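Local coordinates for protein L-lysine 6-monooxygenase involved in desferrioxamine biosynthesis (Erwinia amylovora CFBP1430, PDB 5O8P) that probably hydroxylates cadaverine on nitrogen as an FAD- and NADPH-dependent monooxygenase of desferrioxamine siderophore biosynthesis, at residues P233-T237 with K238-E242; K319-Q323 with E324-A328; G352-R356 with I357-E361. All blocks are in the same frame, centred on the assembly; numbering follows the deposited sequence.

Contact 1 (P233-T237 with K238-E242)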
loop_
_atom_site.group_PDB
_atom_site.type_symbol
_atom_site.label_atom_id
_atom_site.label_comp_id
_atom_site.label_asym_id
_atom_site.label_seq_id
_atom_site.Cartn_x
_atom_site.Cartn_y
_atom_site.Cartn_z
ATOM N N PRO B 233 15.148 6.840 -7.856
ATOM C CA PRO B 233 14.478 5.550 -7.896
ATOM C C PRO B 233 14.391 4.985 -9.313
ATOM O O PRO B 233 14.464 5.724 -10.295
ATOM C CB PRO B 233 13.079 5.866 -7.367
ATOM C CG PRO B 233 12.846 7.263 -7.791
ATOM C CD PRO B 233 14.183 7.947 -7.739
ATOM N N LEU B 234 14.227 3.674 -9.382
ATOM C CA LEU B 234 13.935 2.968 -10.607
ATOM C C LEU B 234 12.511 3.345 -10.965
ATOM O O LEU B 234 11.626 3.212 -10.115
ATOM C CB LEU B 234 14.018 1.463 -10.366
ATOM C CG LEU B 234 13.790 0.568 -11.572
ATOM C CD1 LEU B 234 15.041 0.559 -12.419
ATOM C CD2 LEU B 234 13.414 -0.847 -11.136
ATOM N N GLU B 235 12.283 3.826 -12.195
ATOM C CA GLU B 235 10.935 4.226 -12.622
ATOM C C GLU B 235 10.032 3.009 -12.906
ATOM O O GLU B 235 10.271 2.250 -13.842
ATOM C CB GLU B 235 11.000 5.160 -13.823
ATOM C CG GLU B 235 9.715 6.000 -14.024
ATOM C CD GLU B 235 9.962 7.229 -14.916
ATOM O OE1 GLU B 235 10.913 7.984 -14.647
ATOM O OE2 GLU B 235 9.218 7.425 -15.912
ATOM N N TYR B 236 9.007 2.841 -12.083
ATOM C CA TYR B 236 8.174 1.626 -12.068
ATOM C C TYR B 236 6.671 1.896 -12.294
ATOM O O TYR B 236 5.805 1.000 -12.152
ATOM C CB TYR B 236 8.382 0.848 -10.763
ATOM C CG TYR B 236 8.228 -0.658 -10.900
ATOM C CD1 TYR B 236 9.174 -1.411 -11.611
ATOM C CD2 TYR B 236 7.157 -1.344 -10.291
ATOM C CE1 TYR B 236 9.042 -2.793 -11.740
ATOM C CE2 TYR B 236 7.024 -2.730 -10.403
ATOM C CZ TYR B 236 7.969 -3.459 -11.127
ATOM O OH TYR B 236 7.850 -4.837 -11.261
ATOM N N THR B 237 6.341 3.126 -12.678
ATOM C CA THR B 237 4.980 3.507 -13.002
ATOM C C THR B 237 4.616 2.841 -14.320
ATOM O O THR B 237 5.451 2.748 -15.225
ATOM C CB THR B 237 4.850 5.039 -13.104
ATOM O OG1 THR B 237 5.916 5.565 -13.915
ATOM C CG2 THR B 237 4.889 5.670 -11.716
ATOM N N LYS B 238 3.374 2.381 -14.415
ATOM C CA LYS B 238 2.978 1.408 -15.440
ATOM C C LYS B 238 3.040 1.902 -16.879
ATOM O O LYS B 238 3.297 1.107 -17.781
ATOM C CB LYS B 238 1.601 0.848 -15.132
ATOM C CG LYS B 238 1.606 0.012 -13.877
ATOM C CD LYS B 238 0.220 -0.410 -13.478
ATOM C CE LYS B 238 0.265 -1.087 -12.126
ATOM N NZ LYS B 238 -1.114 -1.369 -11.661
ATOM N N LEU B 239 2.827 3.197 -17.095
ATOM C CA LEU B 239 2.993 3.761 -18.437
ATOM C C LEU B 239 4.447 3.717 -18.901
ATOM O O LEU B 239 4.693 3.509 -20.072
ATOM C CB LEU B 239 2.430 5.178 -18.541
ATOM C CG LEU B 239 0.894 5.291 -18.607
ATOM C CD1 LEU B 239 0.487 6.766 -18.548
ATOM C CD2 LEU B 239 0.326 4.582 -19.838
ATOM N N THR B 240 5.403 3.896 -17.988
ATOM C CA THR B 240 6.843 3.739 -18.309
ATOM C C THR B 240 7.233 2.266 -18.484
ATOM O O THR B 240 8.072 1.961 -19.328
ATOM C CB THR B 240 7.754 4.415 -17.254
ATOM O OG1 THR B 240 7.474 5.814 -17.232
ATOM C CG2 THR B 240 9.223 4.208 -17.554
ATOM N N LEU B 241 6.629 1.355 -17.720
ATOM C CA LEU B 241 6.884 -0.088 -17.915
ATOM C C LEU B 241 6.548 -0.589 -19.340
ATOM O O LEU B 241 7.175 -1.547 -19.820
ATOM C CB LEU B 241 6.153 -0.938 -16.867
ATOM C CG LEU B 241 6.514 -0.722 -15.391
ATOM C CD1 LEU B 241 5.743 -1.687 -14.485
ATOM C CD2 LEU B 241 8.030 -0.835 -15.164
ATOM N N GLU B 242 5.603 0.073 -20.018
ATOM C CA GLU B 242 5.334 -0.190 -21.445
ATOM C C GLU B 242 6.517 0.054 -22.378
ATOM O O GLU B 242 6.482 -0.355 -23.522
ATOM C CB GLU B 242 4.172 0.655 -21.956
ATOM C CG GLU B 242 2.809 0.329 -21.367
ATOM C CD GLU B 242 1.666 0.734 -22.295
ATOM O OE1 GLU B 242 1.688 1.874 -22.852
ATOM O OE2 GLU B 242 0.768 -0.133 -22.512
#
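The ring of Tyr236 carries Leu241 on one face. Methyl CD1 of Leu241 stands 4.2 Å from the ring centroid, only 2° off the ring normal, so this is a CH-pi contact over the middle of the ring. On the same face, just past the rim, Leu241 CD2 lies 3.8 Å from Tyr236 CD1. The two side chains cross at a slant. The hydroxyl of Tyr236 bonds to Glu94 of the third subunit, which ties down the far end of the ring.

The other flat group is the carboxylate of Glu235. Its OE2 accepts a hydrogen bond from Thr240 OG1 at 2.7 Å, on the anti lone pair, away from the other carboxylate oxygen. Extended beyond CG, the Glu235 chain carries its carboxylate to Thr240 and meets that side chain at about a right angle. The same OE2 forms a salt bridge with Arg230 of the second subunit, which would probably favour the charged form of the carboxylate.

Between these two side-chain contacts lies the carbonyl of Thr237. Leu241 N bonds to Thr237 O at 3.1 Å, with an N-H...O angle of 154° and the donor in the carbonyl plane. A weak bond from Thr240 N reaches the same oxygen. On Lys238, NZ forms a salt bridge with Asp284 of the second subunit.

The bond from Leu241 N to Thr237 O, four residues back, is that of an alpha-helical turn. Here it belongs to the short, weakly bonded helical turn at about 238-241, where a loop meets two neighbouring subunits, with the side chain of Tyr236 about 9 Å from the bound FAD.

Contact 2 (K319-Q323 with E324-A328); sequences KLHQQ and EQDRA
A beta hairpin with a G1 beta bulge joins strands 315-322 and 327-333, and Gln322 faces both Asp326 and Arg327 at its turn. Gln322 and Arg327 form an antiparallel hydrogen-bonded pair. Gln322 N donates to Arg327 O at 3.0 Å, and Arg327 N returns a bond to Gln322 O at 3.2 Å. Asp326 N also reaches Gln322 O, by a weak bond. One carbonyl therefore serves two successive amides. Asp326 has a positive phi of 65°, as expected for the first residue of such a bulge.

The side chain of Gln322 folds forward over the loop that follows it. Its bend at chi2 helps to bring OE1 to the backbone amides of Glu324 and Gln325 within the turn. Gln325 N bonds to Gln322 OE1 at 3.2 Å with a nearly straight N-H...O angle of 172°. This donor sits above the plane of the amide rather than on a lone pair. Glu324 N adds a weak bond to the same OE1. Gln322 CG also rests against Gln325 CB at 3.4 Å, where the two side chains cross at about a right angle.

The two strands belong to a three-stranded antiparallel sheet with 303-311. The Gln323 side chain comes within about 3 Å of that of Arg227, an NADP(+)-binding residue, though no NADP(+) is bound to this chain.

One pair farther from the turn, His321 and Ala328 form the non-hydrogen-bonded pair. Their side chains share one face of the sheet, and those of Gln322 and Arg327 the other. Asp326 OD1 comes to the His321 ring edge, near the ring plane, 3.3 Å from His321 NE2. The carboxylate plane is turned 79° from the imidazole plane.

Tyr251 and Ala429 of the second subunit bond to Glu324 OE1 and Gln325 OE1 respectively.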
loop_
_atom_site.group_PDB
_atom_site.type_symbol
_atom_site.label_atom_id
_atom_site.label_comp_id
_atom_site.label_asym_id
_atom_site.label_seq_id
_atom_site.Cartn_x
_atom_site.Cartn_y
_atom_site.Cartn_z
ATOM N N LYS B 319 39.745 11.191 -3.124
ATOM C CA LYS B 319 39.615 12.510 -3.738
ATOM C C LYS B 319 38.388 12.481 -4.634
ATOM O O LYS B 319 38.252 11.601 -5.490
ATOM C CB LYS B 319 40.853 12.885 -4.549
ATOM C CG LYS B 319 42.091 13.085 -3.701
ATOM C CD LYS B 319 43.066 14.089 -4.301
ATOM C CE LYS B 319 44.258 14.284 -3.377
ATOM N NZ LYS B 319 45.161 15.366 -3.839
ATOM N N LEU B 320 37.491 13.442 -4.419
ATOM C CA LEU B 320 36.217 13.512 -5.121
ATOM C C LEU B 320 36.051 14.875 -5.776
ATOM O O LEU B 320 36.613 15.869 -5.315
ATOM C CB LEU B 320 35.079 13.278 -4.136
ATOM C CG LEU B 320 35.080 11.918 -3.436
ATOM C CD1 LEU B 320 34.329 11.977 -2.126
ATOM C CD2 LEU B 320 34.483 10.849 -4.325
ATOM N N HIS B 321 35.287 14.910 -6.861
ATOM C CA HIS B 321 34.952 16.153 -7.536
ATOM C C HIS B 321 33.437 16.257 -7.645
ATOM O O HIS B 321 32.791 15.401 -8.256
ATOM C CB HIS B 321 35.590 16.199 -8.917
ATOM C CG HIS B 321 35.496 17.539 -9.565
ATOM N ND1 HIS B 321 34.626 17.805 -10.601
ATOM C CD2 HIS B 321 36.141 18.700 -9.303
ATOM C CE1 HIS B 321 34.754 19.070 -10.962
ATOM N NE2 HIS B 321 35.667 19.633 -10.191
ATOM N N GLN B 322 32.883 17.305 -7.040
ATOM C CA GLN B 322 31.431 17.552 -7.005
ATOM C C GLN B 322 31.096 18.337 -8.293
ATOM O O GLN B 322 31.365 19.524 -8.394
ATOM C CB GLN B 322 31.063 18.190 -5.640
ATOM C CG GLN B 322 30.048 19.298 -5.475
ATOM C CD GLN B 322 28.631 18.953 -5.841
ATOM O OE1 GLN B 322 28.363 18.746 -7.016
ATOM N NE2 GLN B 322 27.704 19.077 -4.892
ATOM N N GLN B 323 30.556 17.626 -9.287
ATOM C CA GLN B 323 30.491 18.107 -10.691
ATOM C C GLN B 323 29.532 19.267 -10.894
ATOM O O GLN B 323 29.757 20.100 -11.760
ATOM C CB GLN B 323 30.102 16.973 -11.664
ATOM C CG GLN B 323 31.179 15.911 -11.883
ATOM C CD GLN B 323 30.629 14.576 -12.397
ATOM O OE1 GLN B 323 29.619 14.061 -11.903
ATOM N NE2 GLN B 323 31.318 13.995 -13.374
ATOM N N GLU B 324 28.468 19.309 -10.100
ATOM C CA GLU B 324 27.461 20.360 -10.194
ATOM C C GLU B 324 28.036 21.669 -9.688
ATOM O O GLU B 324 28.039 22.671 -10.398
ATOM C CB GLU B 324 26.216 19.964 -9.392
ATOM C CG GLU B 324 25.004 20.857 -9.603
ATOM C CD GLU B 324 23.708 20.182 -9.182
ATOM O OE1 GLU B 324 23.430 20.110 -7.960
ATOM O OE2 GLU B 324 22.977 19.712 -10.082
ATOM N N GLN B 325 28.553 21.639 -8.470
ATOM C CA GLN B 325 29.210 22.805 -7.870
ATOM C C GLN B 325 30.533 23.135 -8.555
ATOM O O GLN B 325 30.958 24.276 -8.515
ATOM C CB GLN B 325 29.456 22.550 -6.386
ATOM C CG GLN B 325 29.713 23.761 -5.519
ATOM C CD GLN B 325 29.866 23.382 -4.048
ATOM O OE1 GLN B 325 29.344 22.358 -3.602
ATOM N NE2 GLN B 325 30.584 24.207 -3.285
ATOM N N ASP B 326 31.168 22.127 -9.165
ATOM C CA ASP B 326 32.485 22.234 -9.813
ATOM C C ASP B 326 33.559 22.549 -8.768
ATOM O O ASP B 326 34.301 23.520 -8.901
ATOM C CB ASP B 326 32.458 23.262 -10.969
ATOM C CG ASP B 326 33.673 23.165 -11.905
ATOM O OD1 ASP B 326 34.550 22.293 -11.719
ATOM O OD2 ASP B 326 33.742 23.986 -12.845
ATOM N N ARG B 327 33.627 21.709 -7.734
ATOM C CA ARG B 327 34.580 21.879 -6.631
ATOM C C ARG B 327 35.064 20.536 -6.076
ATOM O O ARG B 327 34.260 19.622 -5.835
ATOM C CB ARG B 327 33.952 22.717 -5.512
ATOM C CG ARG B 327 34.968 23.378 -4.596
ATOM C CD ARG B 327 34.297 24.406 -3.687
ATOM N NE ARG B 327 34.776 24.274 -2.307
ATOM C CZ ARG B 327 34.113 24.646 -1.209
ATOM N NH1 ARG B 327 32.908 25.208 -1.283
ATOM N NH2 ARG B 327 34.671 24.444 -0.019
ATOM N N ALA B 328 36.380 20.426 -5.875
ATOM C CA ALA B 328 37.008 19.192 -5.404
ATOM C C ALA B 328 36.992 19.116 -3.882
ATOM O O ALA B 328 36.941 20.144 -3.204
ATOM C CB ALA B 328 38.434 19.094 -5.922
#

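Contact 3 (G352-R356 with I357-E361); sequences GIQQR and IQWDE
Trp359 and Ile357 are both set by their first torsions so that they turn back on the residues before them. In Trp359, CG lies beside the backbone N (chi1 -56°), and the indole reaches back to Gln354. In Ile357, CG1 takes the same orientation (chi1 -77°) and comes to Ile353.

The indole NE1 of Trp359 donates to Gln354 O at 3.1 Å. The bond is nearly straight, and the oxygen lies close to the ring plane. Ile357 N donates to the same oxygen at 3.2 Å. The two donors approach Gln354 O from opposite faces of its carbonyl plane, so the oxygen is gripped from both sides. Further along the indole, Trp359 CZ2 meets Gln354 CG at 3.9 Å, and the side-chain amide plane of Gln354 stands 81° from the ring plane.

Ile357 packs with two of its branches. Its CG1 lies 3.4 Å from Ile353 O, and CD1 touches Ile353 CG1 at 3.9 Å, the two side chains crossing at a slant. The other branch, CG2, sits over one face of the Trp359 ring, offset toward the rim.

Around the turn, Arg356 bonds through NE to the hydroxyl of Tyr135 and makes a cation-pi contact with Tyr128. These tyrosines belong to strands 121-129 and 134-141. Ile357 packs on Val350.

The bond from Ile357 N to Gln354 O closes a type I beta turn, with Gln355 and Arg356 at its corners. It lies in the long loop between strands 342-343 and 379-381, against the mixed sheet that includes strands 121-129 and 134-141, with the side chain of Ile353 about 12 Å from the bound FAD.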
loop_
_atom_site.group_PDB
_atom_site.type_symbol
_atom_site.label_atom_id
_atom_site.label_comp_id
_atom_site.label_asym_id
_atom_site.label_seq_id
_atom_site.Cartn_x
_atom_site.Cartn_y
_atom_site.Cartn_z
ATOM N N GLY B 352 39.059 -15.514 -31.992
ATOM C CA GLY B 352 39.070 -16.446 -33.114
ATOM C C GLY B 352 37.997 -16.265 -34.184
ATOM O O GLY B 352 38.090 -16.869 -35.258
ATOM N N ILE B 353 36.977 -15.453 -33.907
ATOM C CA ILE B 353 35.949 -15.152 -34.903
ATOM C C ILE B 353 35.770 -13.645 -35.109
ATOM O O ILE B 353 34.696 -13.196 -35.479
ATOM C CB ILE B 353 34.609 -15.864 -34.561
ATOM C CG1 ILE B 353 34.065 -15.450 -33.190
ATOM C CG2 ILE B 353 34.796 -17.370 -34.594
ATOM C CD1 ILE B 353 32.657 -15.953 -32.924
ATOM N N GLN B 354 36.846 -12.879 -34.933
ATOM C CA GLN B 354 36.803 -11.417 -35.109
ATOM C C GLN B 354 36.374 -11.029 -36.521
ATOM O O GLN B 354 35.470 -10.223 -36.692
ATOM C CB GLN B 354 38.139 -10.749 -34.773
ATOM C CG GLN B 354 38.218 -10.299 -33.318
ATOM C CD GLN B 354 39.590 -9.832 -32.883
ATOM O OE1 GLN B 354 40.580 -9.886 -33.629
ATOM N NE2 GLN B 354 39.658 -9.363 -31.645
ATOM N N GLN B 355 37.006 -11.622 -37.525
ATOM C CA GLN B 355 36.670 -11.338 -38.916
ATOM C C GLN B 355 35.197 -11.684 -39.287
ATOM O O GLN B 355 34.644 -11.065 -40.194
ATOM C CB GLN B 355 37.726 -11.952 -39.894
ATOM C CG GLN B 355 37.575 -13.423 -40.337
ATOM C CD GLN B 355 37.905 -14.479 -39.264
ATOM O OE1 GLN B 355 38.467 -14.172 -38.203
ATOM N NE2 GLN B 355 37.504 -15.722 -39.530
ATOM N N ARG B 356 34.560 -12.604 -38.563
ATOM C CA ARG B 356 33.161 -13.020 -38.817
ATOM C C ARG B 356 32.092 -12.159 -38.118
ATOM O O ARG B 356 30.886 -12.367 -38.339
ATOM C CB ARG B 356 32.910 -14.456 -38.336
ATOM C CG ARG B 356 33.921 -15.520 -38.675
ATOM C CD ARG B 356 33.568 -16.352 -39.886
ATOM N NE ARG B 356 32.156 -16.754 -39.996
ATOM C CZ ARG B 356 31.570 -17.067 -41.155
ATOM N NH1 ARG B 356 32.240 -17.055 -42.311
ATOM N NH2 ARG B 356 30.291 -17.397 -41.174
ATOM N N ILE B 357 32.524 -11.213 -37.279
ATOM C CA ILE B 357 31.636 -10.414 -36.446
ATOM C C ILE B 357 31.520 -9.002 -37.030
ATOM O O ILE B 357 32.520 -8.432 -37.470
ATOM C CB ILE B 357 32.164 -10.388 -34.996
ATOM C CG1 ILE B 357 31.831 -11.725 -34.329
ATOM C CG2 ILE B 357 31.582 -9.228 -34.199
ATOM C CD1 ILE B 357 32.450 -11.930 -32.963
ATOM N N GLN B 358 30.304 -8.448 -37.019
ATOM C CA GLN B 358 30.080 -7.070 -37.456
ATOM C C GLN B 358 30.398 -6.138 -36.296
ATOM O O GLN B 358 29.758 -6.224 -35.249
ATOM C CB GLN B 358 28.631 -6.856 -37.905
ATOM C CG GLN B 358 28.179 -7.787 -39.007
ATOM C CD GLN B 358 26.876 -7.358 -39.643
ATOM O OE1 GLN B 358 26.776 -6.257 -40.158
ATOM N NE2 GLN B 358 25.881 -8.237 -39.631
ATOM N N TRP B 359 31.393 -5.272 -36.477
ATOM C CA TRP B 359 31.765 -4.288 -35.459
ATOM C C TRP B 359 31.269 -2.908 -35.872
ATOM O O TRP B 359 31.255 -2.586 -37.056
ATOM C CB TRP B 359 33.285 -4.279 -35.260
ATOM C CG TRP B 359 33.850 -5.643 -34.914
ATOM C CD1 TRP B 359 34.283 -6.591 -35.788
ATOM C CD2 TRP B 359 34.021 -6.204 -33.597
ATOM N NE1 TRP B 359 34.712 -7.700 -35.106
ATOM C CE2 TRP B 359 34.569 -7.487 -33.761
ATOM C CE3 TRP B 359 33.779 -5.737 -32.297
ATOM C CZ2 TRP B 359 34.869 -8.321 -32.673
ATOM C CZ3 TRP B 359 34.067 -6.575 -31.213
ATOM C CH2 TRP B 359 34.610 -7.846 -31.413
ATOM N N ASP B 360 30.843 -2.110 -34.895
ATOM C CA ASP B 360 30.384 -0.737 -35.147
ATOM C C ASP B 360 31.532 0.248 -34.927
ATOM O O ASP B 360 32.646 -0.165 -34.601
ATOM C CB ASP B 360 29.135 -0.400 -34.294
ATOM C CG ASP B 360 29.416 -0.307 -32.790
ATOM O OD1 ASP B 360 30.578 -0.458 -32.359
ATOM O OD2 ASP B 360 28.457 -0.057 -32.027
ATOM N N GLU B 361 31.243 1.542 -35.071
ATOM C CA GLU B 361 32.250 2.622 -34.987
ATOM C C GLU B 361 33.067 2.673 -33.685
ATOM O O GLU B 361 34.191 3.177 -33.688
ATOM C CB GLU B 361 31.595 4.009 -35.203
ATOM C CG GLU B 361 30.855 4.244 -36.523
ATOM C CD GLU B 361 31.694 4.016 -37.781
ATOM O OE1 GLU B 361 32.940 4.085 -37.711
ATOM O OE2 GLU B 361 31.101 3.777 -38.859
#

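How the contacts relate
All three contacts are local and partly buried, and none touches another. Contact 1 is the most buried: four of its touching residues are buried and none exposed, and its centre is about 19 Å from the chain centre. Contact 2 is nearer the surface, with two buried and four exposed and about 30 Å between centres. Contact 1 holds a short, weakly bonded helical turn, contact 2 a hairpin, and contact 3 a turn in a long loop. Contacts 1 and 2 both meet the second subunit, and contact 1 also a third; contact 3 meets no other chain. Contact 1 pairs a carboxylate with a hydroxyl, contact 2 relies on amides, and contact 3 on an indole and isoleucine packing.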